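Local coordinates for protein glucuronoarabinoxylan endo-1,4-beta-xylanase (Clostridium papyrosolvens, PDB 4FMV) that probably hydrolyses internal beta-1,4-xylosidic linkages of xylan, as a family 30 (subfamily 8) glycoside hydrolase with altered substrate specificity, at residues Ser347-Val352 and Gly362-Val367. Sequence-based numbering, arbitrary orientation.
Sequences SVVSYV and GANIAV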
loop_
_atom_site.group_PDB
_atom_site.type_symbol
_atom_site.label_atom_id
_atom_site.label_comp_id
_atom_site.label_asym_id
_atom_site.label_seq_id
_atom_site.Cartn_x
_atom_site.Cartn_y
_atom_site.Cartn_z
ATOM N N SER A 347 10.008 26.421 -11.098
ATOM C CA SER A 347 10.309 25.479 -12.163
ATOM C C SER A 347 10.058 24.062 -11.644
ATOM O O SER A 347 9.705 23.872 -10.475
ATOM C CB SER A 347 11.770 25.608 -12.575
ATOM O OG SER A 347 12.599 25.330 -11.459
ATOM N N VAL A 348 10.250 23.069 -12.505
ATOM C CA VAL A 348 10.111 21.680 -12.085
ATOM C C VAL A 348 11.159 20.805 -12.780
ATOM O O VAL A 348 11.677 21.162 -13.836
ATOM C CB VAL A 348 8.704 21.105 -12.416
ATOM C CG1 VAL A 348 7.572 22.016 -11.873
ATOM C CG2 VAL A 348 8.566 20.889 -13.912
ATOM N N VAL A 349 11.445 19.654 -12.182
ATOM C CA VAL A 349 12.296 18.659 -12.793
ATOM C C VAL A 349 11.409 17.442 -12.974
ATOM O O VAL A 349 10.363 17.341 -12.346
ATOM C CB VAL A 349 13.542 18.343 -11.930
ATOM C CG1 VAL A 349 14.300 19.626 -11.612
ATOM C CG2 VAL A 349 13.159 17.600 -10.630
ATOM N N SER A 350 11.782 16.549 -13.879
ATOM C CA SER A 350 10.941 15.415 -14.193
ATOM C C SER A 350 11.729 14.123 -14.108
ATOM O O SER A 350 12.956 14.117 -14.194
ATOM C CB SER A 350 10.365 15.560 -15.589
ATOM O OG SER A 350 11.382 15.443 -16.555
ATOM N N TYR A 351 11.009 13.033 -13.929
ATOM C CA TYR A 351 11.610 11.716 -13.846
ATOM C C TYR A 351 10.654 10.820 -14.587
ATOM O O TYR A 351 9.436 10.906 -14.350
ATOM C CB TYR A 351 11.714 11.267 -12.387
ATOM C CG TYR A 351 12.570 12.173 -11.534
ATOM C CD1 TYR A 351 13.943 11.977 -11.446
ATOM C CD2 TYR A 351 12.010 13.231 -10.831
ATOM C CE1 TYR A 351 14.737 12.803 -10.679
ATOM C CE2 TYR A 351 12.803 14.067 -10.053
ATOM C CZ TYR A 351 14.165 13.847 -9.990
ATOM O OH TYR A 351 14.962 14.655 -9.213
ATOM N N VAL A 352 11.176 9.957 -15.463
ATOM C CA VAL A 352 10.288 9.194 -16.337
ATOM C C VAL A 352 10.583 7.713 -16.321
ATOM O O VAL A 352 11.740 7.308 -16.300
ATOM C CB VAL A 352 10.322 9.728 -17.802
ATOM C CG1 VAL A 352 11.695 9.563 -18.398
ATOM C CG2 VAL A 352 9.273 9.012 -18.681
ATOM N N GLY A 362 14.530 13.744 -16.160
ATOM C CA GLY A 362 13.935 14.289 -17.362
ATOM C C GLY A 362 14.365 15.712 -17.623
ATOM O O GLY A 362 15.366 16.190 -17.077
ATOM N N ALA A 363 13.581 16.396 -18.451
ATOM C CA ALA A 363 13.878 17.771 -18.827
ATOM C C ALA A 363 13.505 18.716 -17.696
ATOM O O ALA A 363 12.391 18.645 -17.184
ATOM C CB ALA A 363 13.110 18.139 -20.096
ATOM N N ASN A 364 14.430 19.583 -17.294
ATOM C CA ASN A 364 14.079 20.689 -16.400
ATOM C C ASN A 364 13.206 21.684 -17.150
ATOM O O ASN A 364 13.557 22.094 -18.256
ATOM C CB ASN A 364 15.324 21.404 -15.887
ATOM C CG ASN A 364 16.242 20.487 -15.122
ATOM O OD1 ASN A 364 15.798 19.497 -14.546
ATOM N ND2 ASN A 364 17.533 20.811 -15.109
ATOM N N ILE A 365 12.078 22.070 -16.556
ATOM C CA ILE A 365 11.103 22.905 -17.256
ATOM C C ILE A 365 10.779 24.184 -16.479
ATOM O O ILE A 365 10.444 24.129 -15.296
ATOM C CB ILE A 365 9.785 22.133 -17.539
ATOM C CG1 ILE A 365 10.073 20.718 -18.054
ATOM C CG2 ILE A 365 8.891 22.896 -18.536
ATOM C CD1 ILE A 365 8.814 19.868 -18.224
ATOM N N ALA A 366 10.882 25.331 -17.152
ATOM C CA ALA A 366 10.529 26.608 -16.534
ATOM C C ALA A 366 9.017 26.721 -16.348
ATOM O O ALA A 366 8.247 26.342 -17.229
ATOM C CB ALA A 366 11.037 27.762 -17.375
ATOM N N VAL A 367 8.598 27.237 -15.198
ATOM C CA VAL A 367 7.193 27.553 -14.982
ATOM C C VAL A 367 6.949 29.061 -15.138
ATOM O O VAL A 367 7.480 29.880 -14.394
ATOM C CB VAL A 367 6.670 27.017 -13.624
ATOM C CG1 VAL A 367 5.291 27.582 -13.310
ATOM C CG2 VAL A 367 6.617 25.500 -13.642
#
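V348 and I365 form an antiparallel hydrogen-bonded pair in which each residue gives its backbone N-H to the other's carbonyl. V348 N lies 3.0 Å from I365 O, within the plane of that carbonyl; the return bond, I365 N to V348 O, is 2.9 Å long and almost straight at 175°. V348 O also receives a CA-H...O contact from N364 CA at 3.5 Å. One step along, S347 and A366 make a non-hydrogen-bonded pair, and S347 CB closes to 3.4 Å from I365 O. Past V348 the regular ladder ends: 362-364 departs from strand geometry, and S350 comes opposite G362, leaving A363 without a CA partner in the register. G362 N lies 2.5 Å from S350 O, too close for a normal hydrogen bond and well above the carbonyl plane, so this link is doubtful. The two strands are the arms of a beta hairpin at the edge of the beta-sandwich domain that flanks the (beta/alpha)8 barrel in GH30 enzymes. On its other side the strand 347-353 pairs with the strand 380-387, where V349 bonds to V385 and Y351 to T383 through their backbones. S350 OG lies against G362 and A363, implausibly near G362 CA; its placement is doubtful, and its bond to A363 O is weak at 3.4 Å. The side chain of N364 lies beside that of V349, pointing the same way, its OD1 3.3 Å from V349 CG1. On the sheet face bearing V348 and I365, V348 CG2 meets I365 CB, while V348 CG1 touches V367 CG2, the two valines crossing at about a right angle; F372 packs against both I365 and V367.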